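Local coordinates for laccase (Botrytis aclada, PDB 3SQR), which oxidises phenolic compounds at a type 1 copper and reduces dioxygen to water at a three-copper cluster, probably serving lignin degradation and detoxification, at residues 98-101 and 107-110; 123-128 and 181-186; 389-394 and 480-485; 404-409 and 449-454. All coordinates share one frame; numbering follows the deposited sequence. Where two conformers were deposited one is given.

Interaction 1. Residues 98-101 and 107-110; sequences PAII and NLII. With NAG (2-acetamido-2-deoxy-beta-D-glucopyranose), chain C; BMA (beta-D-mannopyranose), chain B.
I100 meets L108 and I110 in a buried, purely apolar contact between the two sheets of a beta sandwich. Strand 100-103 is an outermost strand of one sheet and strand 107-114 is an inner strand of the other, and a short connection carries the chain from the first layer to the second. The example illustrates how a few branched side chains can join two layers; these two segments do not pair through their backbones, and the CA atoms of I100 and L108 stand 9.1 Å apart. I100 uses both of its branches. With CG1 anti to its own carbonyl carbon (chi1 -62°) and the chain extended beyond it, CD1 is carried out to I110, and the CD1 atoms of I100 and I110 meet tip to tip at 4.1 Å. The shorter branch serves the other neighbour, I100 CG2 lying 4.0 Å from L108 CD1 where the side chains cross obliquely. The residues on either side of I100 in sequence, A99 in the loop before the strand and I101 on it, lie against an attached glycan. I101 points away from the second sheet, and its CD1 lies 3.9 Å from C4 of an N-acetylglucosamine and equally close to O5 of the mannose that follows it, while A99 CB approaches O7 of the same N-acetylglucosamine at 3.5 Å. Around I100 the packing is completed by Y70, L183 and W125, and F157 backs both L108 and I110. Such face-to-face packing of two sheets is that of a beta sandwich, here the cupredoxin fold of the first domain of a multicopper oxidase.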
# COMPACT_ATOMS: atom_id res chain seq x y z
N PRO A 98 4.71 -6.32 -13.73
CA PRO A 98 6.13 -6.01 -13.97
C PRO A 98 6.71 -5.12 -12.91
O PRO A 98 6.06 -4.24 -12.38
CB PRO A 98 6.11 -5.21 -15.28
CG PRO A 98 4.87 -5.47 -15.92
CD PRO A 98 3.87 -5.92 -14.85
N ALA A 99 7.99 -5.34 -12.59
CA ALA A 99 8.69 -4.43 -11.70
C ALA A 99 9.01 -3.12 -12.40
O ALA A 99 9.49 -3.09 -13.53
CB ALA A 99 10.01 -5.07 -11.23
N ILE A 100 8.77 -2.03 -11.69
CA ILE A 100 9.23 -0.76 -12.08
C ILE A 100 10.33 -0.46 -11.13
O ILE A 100 10.11 -0.35 -9.90
CB ILE A 100 8.10 0.26 -11.98
CG1 ILE A 100 7.00 -0.17 -12.94
CG2 ILE A 100 8.66 1.68 -12.22
CD1 ILE A 100 5.82 0.70 -12.94
N ILE A 101 11.54 -0.33 -11.70
CA ILE A 101 12.76 -0.13 -10.91
C ILE A 101 13.39 1.16 -11.42
O ILE A 101 13.62 1.33 -12.65
CB ILE A 101 13.69 -1.34 -10.92
CG1 ILE A 101 12.97 -2.60 -10.36
CG2 ILE A 101 15.02 -1.07 -10.09
CD1 ILE A 101 13.80 -3.99 -10.38
N ASN A 107 12.92 10.36 -13.46
CA ASN A 107 11.57 10.74 -13.93
C ASN A 107 11.02 9.53 -14.58
O ASN A 107 11.70 8.96 -15.41
CB ASN A 107 11.69 11.93 -14.88
CG ASN A 107 12.16 13.17 -14.15
OD1 ASN A 107 11.57 13.57 -13.18
ND2 ASN A 107 13.25 13.77 -14.61
N LEU A 108 9.81 9.13 -14.16
CA LEU A 108 9.10 7.99 -14.70
C LEU A 108 8.05 8.49 -15.67
O LEU A 108 7.33 9.44 -15.37
CB LEU A 108 8.47 7.16 -13.60
CG LEU A 108 9.43 6.74 -12.48
CD1 LEU A 108 8.76 5.66 -11.58
CD2 LEU A 108 10.83 6.30 -13.00
N ILE A 109 7.97 7.83 -16.80
CA ILE A 109 6.88 7.98 -17.76
C ILE A 109 6.24 6.60 -17.90
O ILE A 109 6.90 5.68 -18.39
CB ILE A 109 7.42 8.43 -19.09
CG1 ILE A 109 8.15 9.76 -18.92
CG2 ILE A 109 6.27 8.57 -20.10
CD1 ILE A 109 8.83 10.22 -20.19
N ILE A 110 5.01 6.45 -17.44
CA ILE A 110 4.38 5.15 -17.44
C ILE A 110 3.08 5.23 -18.22
O ILE A 110 2.13 5.79 -17.77
CB ILE A 110 4.11 4.64 -16.05
CG1 ILE A 110 5.41 4.76 -15.20
CG2 ILE A 110 3.49 3.20 -16.13
CD1 ILE A 110 5.22 4.69 -13.70
C1 NAG C . 12.45 -9.54 -9.33
C2 NAG C . 12.44 -9.00 -10.76
C3 NAG C . 13.84 -8.66 -11.26
C4 NAG C . 14.63 -7.83 -10.25
C5 NAG C . 14.49 -8.41 -8.84
C6 NAG C . 15.23 -7.56 -7.79
C7 NAG C . 10.56 -9.60 -12.17
C8 NAG C . 9.90 -10.58 -13.08
N2 NAG C . 11.76 -9.92 -11.68
O3 NAG C . 13.75 -7.93 -12.48
O4 NAG C . 15.99 -7.96 -10.62
O5 NAG C . 13.11 -8.60 -8.48
O6 NAG C . 14.42 -6.47 -7.36
O7 NAG C . 9.99 -8.54 -11.88
C1 BMA B . 16.62 -6.74 -11.08
C2 BMA B . 18.14 -6.94 -11.13
C3 BMA B . 18.80 -5.62 -11.60
C4 BMA B . 18.19 -5.15 -12.93
C5 BMA B . 16.65 -5.21 -12.89
C6 BMA B . 16.04 -4.98 -14.27
O2 BMA B . 18.31 -8.07 -11.98
O3 BMA B . 20.23 -5.61 -11.63
O4 BMA B . 18.60 -3.82 -13.19
O5 BMA B . 16.16 -6.44 -12.38
O6 BMA B . 16.29 -6.12 -15.10

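Interaction 2. Residues 123-128 and 181-186; sequences IHWHGI and GPLIIN. With CU (copper (II) ion), chain F.
W125 and L183, whose CA atoms are 7.8 Å apart, lie on strands of one sheet separated by strand 163-169, and from W125 the chain folds into a type II turn closed by a 3.1 Å bond from I128 N to W125 O, with G127 supplying the positive phi. The turn brings I128 round to L183, which W125 also touches, and on to I185. L183 CD2 is shared by both: it lies 4.0 Å from I128 CG1, the two side chains meeting tip to tip, and also approaches W125 CB, where it stands at the edge of the indole, near the ring plane. One face of that indole is taken by I123 CG2, offset toward the rim. Farther along, I128 CD1 and I185 CD1 meet end on at 3.7 Å. The polar work is done elsewhere in the segment. H126, its CG anti to the backbone N (chi1 -175°), turns away from this apolar group and binds a copper ion through ND1 at 2.0 Å; H168 and H527 complete the protein ligands. Its far nitrogen, NE2, is hydrogen-bonded to D500 OD1, a second-shell contact that helps to fix the rotation of the imidazole. H124, a probable type 2 copper ligand, is held similarly, its ND1 bonded to D137 O, and the peptide N of H126 lies 3.7 Å above one face of its ring. The chemistry implies a division of labour: the two segments meet through apolar packing, whereas coordination and hydrogen bonds orient the histidines of segment 123-128, H126 and probably H124, that serve the copper cluster.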
# COMPACT_ATOMS: atom_id res chain seq x y z
N ILE A 123 -4.34 4.01 -11.83
CA ILE A 123 -3.19 3.36 -11.18
C ILE A 123 -2.53 4.33 -10.26
O ILE A 123 -2.12 5.41 -10.69
CB ILE A 123 -2.17 2.87 -12.19
CG1 ILE A 123 -2.84 2.06 -13.27
CG2 ILE A 123 -1.00 2.05 -11.48
CD1 ILE A 123 -3.75 0.93 -12.87
N HIS A 124 -2.41 3.90 -9.00
CA HIS A 124 -1.78 4.65 -7.94
C HIS A 124 -0.36 4.07 -7.64
O HIS A 124 -0.12 2.90 -7.66
CB HIS A 124 -2.65 4.63 -6.69
CG HIS A 124 -1.98 5.17 -5.48
ND1 HIS A 124 -1.62 6.50 -5.37
CD2 HIS A 124 -1.67 4.59 -4.29
CE1 HIS A 124 -1.02 6.68 -4.19
NE2 HIS A 124 -1.07 5.55 -3.51
N TRP A 125 0.52 4.98 -7.34
CA TRP A 125 1.96 4.69 -7.09
C TRP A 125 2.08 4.89 -5.59
O TRP A 125 2.10 6.02 -5.09
CB TRP A 125 2.82 5.63 -7.96
CG TRP A 125 2.20 5.79 -9.31
CD1 TRP A 125 1.32 6.80 -9.71
CD2 TRP A 125 2.29 4.90 -10.41
NE1 TRP A 125 0.89 6.54 -10.97
CE2 TRP A 125 1.41 5.36 -11.40
CE3 TRP A 125 2.95 3.66 -10.62
CZ2 TRP A 125 1.20 4.69 -12.56
CZ3 TRP A 125 2.73 2.97 -11.78
CH2 TRP A 125 1.87 3.50 -12.77
N HIS A 126 2.05 3.76 -4.86
CA HIS A 126 1.81 3.83 -3.45
C HIS A 126 2.93 4.55 -2.71
O HIS A 126 4.08 4.18 -2.74
CB HIS A 126 1.44 2.46 -2.87
CG HIS A 126 1.08 2.54 -1.44
ND1 HIS A 126 -0.12 2.13 -0.96
CD2 HIS A 126 1.81 2.93 -0.37
CE1 HIS A 126 -0.14 2.29 0.35
NE2 HIS A 126 1.01 2.81 0.73
N GLY A 127 2.52 5.53 -1.92
CA GLY A 127 3.42 6.27 -1.07
C GLY A 127 4.24 7.30 -1.82
O GLY A 127 5.03 8.01 -1.20
N ILE A 128 4.01 7.42 -3.12
CA ILE A 128 4.75 8.36 -3.91
C ILE A 128 4.18 9.73 -3.65
O ILE A 128 3.02 9.95 -3.87
CB ILE A 128 4.77 7.98 -5.43
CG1 ILE A 128 5.50 6.62 -5.61
CG2 ILE A 128 5.56 9.02 -6.25
CD1 ILE A 128 6.99 6.56 -5.13
N GLY A 181 1.94 -4.28 -8.67
CA GLY A 181 3.30 -4.69 -8.98
C GLY A 181 4.24 -3.94 -8.09
O GLY A 181 3.81 -3.04 -7.32
N PRO A 182 5.52 -4.34 -8.09
CA PRO A 182 6.48 -3.70 -7.23
C PRO A 182 7.03 -2.43 -7.88
O PRO A 182 7.24 -2.38 -9.09
CB PRO A 182 7.57 -4.74 -7.10
CG PRO A 182 7.54 -5.54 -8.37
CD PRO A 182 6.08 -5.46 -8.86
N LEU A 183 7.29 -1.41 -7.06
CA LEU A 183 7.97 -0.23 -7.48
C LEU A 183 9.13 -0.01 -6.54
O LEU A 183 8.91 0.30 -5.37
CB LEU A 183 6.99 0.94 -7.40
CG LEU A 183 7.53 2.36 -7.64
CD1 LEU A 183 8.34 2.57 -8.86
CD2 LEU A 183 6.26 3.32 -7.72
N ILE A 184 10.33 -0.24 -7.02
CA ILE A 184 11.56 -0.22 -6.22
C ILE A 184 12.36 0.94 -6.70
O ILE A 184 12.63 1.05 -7.92
CB ILE A 184 12.34 -1.50 -6.38
CG1 ILE A 184 11.56 -2.63 -5.73
CG2 ILE A 184 13.63 -1.42 -5.65
CD1 ILE A 184 12.18 -4.05 -5.97
N ILE A 185 12.72 1.82 -5.78
CA ILE A 185 13.51 3.00 -6.11
C ILE A 185 14.85 2.85 -5.35
O ILE A 185 14.89 2.85 -4.14
CB ILE A 185 12.80 4.33 -5.78
CG1 ILE A 185 11.39 4.37 -6.45
CG2 ILE A 185 13.67 5.54 -6.23
CD1 ILE A 185 10.38 5.29 -5.66
N ASN A 186 15.91 2.68 -6.12
CA ASN A 186 17.21 2.49 -5.47
C ASN A 186 17.71 3.78 -4.92
O ASN A 186 17.43 4.88 -5.38
CB ASN A 186 18.20 1.80 -6.36
CG ASN A 186 17.84 0.34 -6.56
OD1 ASN A 186 17.81 -0.49 -5.60
ND2 ASN A 186 17.52 0.04 -7.76
CU CU F . -1.83 1.49 -1.73

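Interaction 3. Residues 389-394 and 480-485; sequences LVDEQV and DVFNSD. With NAG (2-acetamido-2-deoxy-beta-D-glucopyranose), chain I.
D391 and F482 form the main contact across the pair, a carboxylate beside an aromatic ring. D391 OD1 lies 3.6 Å from F482 CD2 and almost as near CE2, the two side chains sliding past each other in opposite directions with their planes only 9° apart. The oxygen approaches the ring obliquely, and the contact is a van der Waals one. F482 reaches the strand because its CG is anti to the backbone N (chi1 -179°), and Y509 packs edge-to-face against it. Apolar packing adds L389 CD1, which comes within 4.4 Å of F482 CZ.

In the fold, F482 belongs to the loop that follows strand 472-478, and the contact lays this loop over strand 387-398, an inner strand of a sheet in the third cupredoxin domain of the laccase. The hydrogen bonds lie to either side of the contact and not across it: in the loop, in the sheet, and to the sugar. N483 OD1 accepts from D485 N at 2.9 Å, an Asx turn, with the donor in the carbonyl plane. V481 N is bound by D480 OD1 at 2.8 Å. On the strand, D391 O accepts a hydrogen bond from NAG N2 at 2.6 Å (N-H...O angle 149°). Q393 OE1 lies 3.5 Å from NAG C6.

Charge is the remaining element: D391 OD1 also sits close to a carboxylate oxygen of E454, and this proximity of like charges would probably raise the proton affinity of one of the pair.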
# COMPACT_ATOMS: atom_id res chain seq x y z
N LEU A 389 -5.23 21.00 14.72
CA LEU A 389 -5.70 19.64 14.94
C LEU A 389 -7.04 19.42 14.26
O LEU A 389 -7.99 20.18 14.40
CB LEU A 389 -5.80 19.37 16.43
CG LEU A 389 -5.99 17.86 16.70
CD1 LEU A 389 -5.20 17.39 17.90
CD2 LEU A 389 -7.45 17.53 16.75
N VAL A 390 -7.15 18.35 13.50
CA VAL A 390 -8.41 18.01 12.89
C VAL A 390 -8.78 16.66 13.46
O VAL A 390 -7.96 15.77 13.48
CB VAL A 390 -8.30 17.92 11.37
CG1 VAL A 390 -9.50 17.23 10.77
CG2 VAL A 390 -8.12 19.34 10.76
N ASP A 391 -10.03 16.52 13.89
CA ASP A 391 -10.46 15.28 14.53
C ASP A 391 -11.58 14.71 13.71
O ASP A 391 -12.53 15.41 13.31
CB ASP A 391 -10.93 15.50 16.00
CG ASP A 391 -11.58 14.22 16.60
OD1 ASP A 391 -10.83 13.34 16.99
OD2 ASP A 391 -12.83 14.10 16.62
N GLU A 392 -11.49 13.42 13.43
CA GLU A 392 -12.53 12.73 12.74
C GLU A 392 -12.74 11.35 13.38
O GLU A 392 -11.84 10.78 13.98
CB GLU A 392 -12.23 12.64 11.25
CG GLU A 392 -12.39 14.05 10.58
CD GLU A 392 -12.67 13.97 9.16
OE1 GLU A 392 -11.98 13.19 8.45
OE2 GLU A 392 -13.56 14.74 8.73
N GLN A 393 -13.96 10.88 13.23
CA GLN A 393 -14.44 9.71 13.94
C GLN A 393 -15.06 8.72 13.02
O GLN A 393 -15.99 9.02 12.26
CB GLN A 393 -15.44 10.13 15.02
CG GLN A 393 -14.87 11.19 15.95
CD GLN A 393 -15.89 11.66 16.96
OE1 GLN A 393 -17.08 11.61 16.73
NE2 GLN A 393 -15.42 12.11 18.08
N VAL A 394 -14.57 7.50 13.13
CA VAL A 394 -15.07 6.41 12.32
C VAL A 394 -16.21 5.70 13.04
O VAL A 394 -16.09 5.30 14.18
CB VAL A 394 -13.96 5.42 11.98
CG1 VAL A 394 -14.46 4.34 11.02
CG2 VAL A 394 -12.77 6.20 11.34
N ASP A 480 -6.87 3.52 23.17
CA ASP A 480 -7.70 4.17 24.17
C ASP A 480 -8.56 5.18 23.48
O ASP A 480 -8.48 5.39 22.26
CB ASP A 480 -6.85 4.79 25.29
CG ASP A 480 -7.58 4.77 26.68
OD1 ASP A 480 -8.84 4.62 26.78
OD2 ASP A 480 -6.88 4.95 27.68
N VAL A 481 -9.43 5.78 24.27
CA VAL A 481 -10.35 6.78 23.79
C VAL A 481 -9.58 8.10 23.71
O VAL A 481 -8.91 8.48 24.68
CB VAL A 481 -11.58 6.85 24.71
CG1 VAL A 481 -12.43 8.09 24.47
CG2 VAL A 481 -12.45 5.53 24.50
N PHE A 482 -9.73 8.81 22.59
CA PHE A 482 -9.10 10.12 22.40
C PHE A 482 -9.85 11.11 23.26
O PHE A 482 -11.09 11.19 23.22
CB PHE A 482 -9.27 10.58 20.99
CG PHE A 482 -8.63 11.93 20.70
CD1 PHE A 482 -7.29 12.07 20.81
CD2 PHE A 482 -9.39 13.00 20.31
CE1 PHE A 482 -6.71 13.30 20.49
CE2 PHE A 482 -8.79 14.21 19.98
CZ PHE A 482 -7.48 14.34 20.11
N ASN A 483 -9.07 11.87 24.01
CA ASN A 483 -9.60 12.98 24.84
C ASN A 483 -8.98 14.25 24.29
O ASN A 483 -7.77 14.44 24.44
CB ASN A 483 -9.13 12.76 26.27
CG ASN A 483 -9.60 13.84 27.22
OD1 ASN A 483 -9.62 15.01 26.88
ND2 ASN A 483 -9.98 13.42 28.42
N SER A 484 -9.79 15.08 23.65
CA SER A 484 -9.27 16.27 22.96
C SER A 484 -8.57 17.24 23.89
O SER A 484 -7.72 17.98 23.43
CB SER A 484 -10.36 16.98 22.16
OG SER A 484 -11.47 17.31 23.01
N ASP A 485 -8.87 17.19 25.19
CA ASP A 485 -8.16 18.03 26.20
C ASP A 485 -6.90 17.44 26.78
O ASP A 485 -6.11 18.19 27.33
CB ASP A 485 -9.04 18.35 27.41
CG ASP A 485 -10.36 18.99 27.05
OD1 ASP A 485 -10.38 19.89 26.18
OD2 ASP A 485 -11.38 18.61 27.67
C1 NAG I . -15.98 15.38 13.65
C2 NAG I . -15.42 16.80 13.62
C3 NAG I . -14.82 17.12 14.98
C4 NAG I . -15.83 16.88 16.08
C5 NAG I . -16.25 15.41 16.03
C6 NAG I . -17.24 15.06 17.15
C7 NAG I . -14.62 17.73 11.47
C8 NAG I . -13.48 17.91 10.50
N2 NAG I . -14.40 17.03 12.57
O3 NAG I . -14.44 18.46 14.93
O4 NAG I . -15.20 17.12 17.33
O5 NAG I . -16.87 15.25 14.76
O6 NAG I . -18.37 15.89 16.97
O7 NAG I . -15.70 18.24 11.21

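Interaction 4. Residues 404-409 and 449-454; sequences WTINSS and VVYVIE. With NAG (2-acetamido-2-deoxy-beta-D-glucopyranose), chain I.
I406 and I453 make the apolar part of this contact, their side chains crossing at about a right angle with the two CD1 atoms 4.1 Å apart. The CG1 of I453 is anti to the backbone N (chi1 -177°), which sends CD1 out toward I406 and leaves CG2 in the crowded position between N and carbonyl carbon. I406 was modelled in two conformers, so the detail of this meeting applies to one of them. The other branch, I406 CG2, lies 4.2 Å from Y451 OH, a van der Waals approach; the hydroxyl has its polar partner in E392 OE1. Strand 387-398 runs between the two strands, and V394 also packs on both isoleucines.

Hydrogen bonds define the end of strand 402-406. A type I' turn runs from I406 to S409, closed on both sides by I406 N to S409 O (2.9 Å) and S409 N to I406 O (3.1 Å), the double bonding seen in two-residue hairpins.

Covalent attachment occurs in that turn. N407 ND2 is linked to C1 of an N-acetylglucosamine at 1.4 Å, and N407 OD1 is hydrogen-bonded to Q393 N, which steadies the amide carrying the sugar.

Toward the interior, the side chain of I453 lies about 7 Å from those of H463 and C526. The arrangement is that of a cupredoxin sandwich, a turn at the end of its edge strand bearing an N-glycan and its core lying near the type 1 copper site, where W404 meets the ligand histidines H463 and H531.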
# COMPACT_ATOMS: atom_id res chain seq x y z
N TRP A 404 -18.89 2.34 6.15
CA TRP A 404 -18.16 3.06 7.18
C TRP A 404 -18.40 4.55 7.01
O TRP A 404 -18.49 5.04 5.86
CB TRP A 404 -16.64 2.77 7.08
CG TRP A 404 -16.29 1.34 7.13
CD1 TRP A 404 -16.14 0.52 6.08
CD2 TRP A 404 -16.17 0.52 8.30
NE1 TRP A 404 -15.85 -0.75 6.50
CE2 TRP A 404 -15.87 -0.79 7.86
CE3 TRP A 404 -16.29 0.76 9.68
CZ2 TRP A 404 -15.70 -1.85 8.72
CZ3 TRP A 404 -16.10 -0.31 10.55
CH2 TRP A 404 -15.81 -1.60 10.06
N THR A 405 -18.37 5.30 8.11
CA THR A 405 -18.54 6.71 8.04
C THR A 405 -17.43 7.40 8.79
O THR A 405 -16.86 6.87 9.72
CB THR A 405 -19.93 7.13 8.64
OG1 THR A 405 -19.92 6.72 10.01
CG2 THR A 405 -21.12 6.49 7.85
N ILE A 406 -17.12 8.59 8.31
CA ILE A 406 -16.19 9.52 8.91
C ILE A 406 -16.99 10.77 9.20
O ILE A 406 -17.50 11.43 8.28
CB ILE A 406 -15.11 9.88 7.93
CG1 ILE A 406 -14.52 8.60 7.33
CG2 ILE A 406 -14.03 10.72 8.66
CD1 ILE A 406 -13.28 8.16 7.99
N ASN A 407 -17.10 11.08 10.47
CA ASN A 407 -18.03 12.07 10.96
C ASN A 407 -19.34 12.00 10.27
O ASN A 407 -19.84 12.97 9.68
CB ASN A 407 -17.39 13.44 10.82
CG ASN A 407 -16.57 13.76 11.98
OD1 ASN A 407 -15.79 12.94 12.44
ND2 ASN A 407 -16.70 14.98 12.48
N SER A 408 -19.90 10.79 10.32
CA SER A 408 -21.23 10.48 9.82
C SER A 408 -21.40 10.41 8.36
O SER A 408 -22.51 10.13 7.93
CB SER A 408 -22.31 11.38 10.47
OG SER A 408 -21.94 11.60 11.84
N SER A 409 -20.33 10.53 7.56
CA SER A 409 -20.48 10.51 6.12
C SER A 409 -19.61 9.39 5.52
O SER A 409 -18.43 9.30 5.79
CB SER A 409 -20.06 11.86 5.52
OG SER A 409 -20.05 11.79 4.13
N VAL A 449 -0.48 19.98 10.16
CA VAL A 449 -1.74 19.47 10.61
C VAL A 449 -1.51 18.18 11.39
O VAL A 449 -0.66 17.40 10.99
CB VAL A 449 -2.74 19.23 9.46
CG1 VAL A 449 -2.17 18.33 8.37
CG2 VAL A 449 -4.01 18.62 10.03
N VAL A 450 -2.18 18.04 12.54
CA VAL A 450 -2.32 16.74 13.22
C VAL A 450 -3.75 16.29 12.95
O VAL A 450 -4.75 16.99 13.20
CB VAL A 450 -2.04 16.76 14.69
CG1 VAL A 450 -2.49 15.40 15.35
CG2 VAL A 450 -0.59 17.00 14.95
N TYR A 451 -3.85 15.13 12.32
CA TYR A 451 -5.11 14.56 11.97
C TYR A 451 -5.30 13.38 12.89
O TYR A 451 -4.45 12.47 12.96
CB TYR A 451 -5.12 14.09 10.51
CG TYR A 451 -6.38 13.41 10.10
CD1 TYR A 451 -7.55 14.12 9.90
CD2 TYR A 451 -6.41 12.03 9.87
CE1 TYR A 451 -8.69 13.50 9.50
CE2 TYR A 451 -7.57 11.41 9.49
CZ TYR A 451 -8.71 12.14 9.29
OH TYR A 451 -9.86 11.50 8.90
N VAL A 452 -6.37 13.44 13.67
CA VAL A 452 -6.68 12.37 14.63
C VAL A 452 -7.88 11.64 14.08
O VAL A 452 -8.91 12.21 13.86
CB VAL A 452 -7.02 12.91 16.08
CG1 VAL A 452 -7.40 11.72 16.99
CG2 VAL A 452 -5.82 13.59 16.73
N ILE A 453 -7.74 10.34 13.89
CA ILE A 453 -8.85 9.56 13.44
C ILE A 453 -9.12 8.55 14.56
O ILE A 453 -8.22 7.88 15.06
CB ILE A 453 -8.59 8.88 12.08
CG1 ILE A 453 -9.86 8.12 11.65
CG2 ILE A 453 -7.30 8.04 12.10
CD1 ILE A 453 -9.87 7.69 10.19
N GLU A 454 -10.36 8.55 14.98
CA GLU A 454 -10.84 7.76 16.10
C GLU A 454 -11.69 6.64 15.65
O GLU A 454 -12.56 6.78 14.78
CB GLU A 454 -11.71 8.63 17.00
CG GLU A 454 -11.02 9.81 17.58
CD GLU A 454 -11.97 10.52 18.54
OE1 GLU A 454 -12.53 9.82 19.41
OE2 GLU A 454 -12.15 11.74 18.35
C1 NAG I . -15.98 15.38 13.65
C2 NAG I . -15.42 16.80 13.62
C3 NAG I . -14.82 17.12 14.98
C4 NAG I . -15.83 16.88 16.08
C5 NAG I . -16.25 15.41 16.03
C6 NAG I . -17.24 15.06 17.15
C7 NAG I . -14.62 17.73 11.47
C8 NAG I . -13.48 17.91 10.50
N2 NAG I . -14.40 17.03 12.57
O3 NAG I . -14.44 18.46 14.93
O4 NAG I . -15.20 17.12 17.33
O5 NAG I . -16.87 15.25 14.76
O6 NAG I . -18.37 15.89 16.97
O7 NAG I . -15.70 18.24 11.21

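How the interactions relate
The contacts fall into two well-separated pairs, with interaction 1 across the chain's centre from interactions 3 and 4. Interactions 1 and 2, with centres 8 Å apart, share the first cupredoxin domain: strands 100-103 and 180-186 are neighbours in one sheet, probably joined by hydrogen bonds from I100 N to P182 O and from I184 N to I100 O. Interactions 3 and 4, also 8 Å apart, share a sheet of the third domain, where strand 387-398 lies between 402-406 and 448-455; both touch the sugar on N407. Along the chain 1 precedes 2, and 404-409 and 449-454 fall between the two segments of interaction 3. Centres of the pairs lie about 26 to 39 Å apart, with the copper cluster lying between domains that use the same sandwich design.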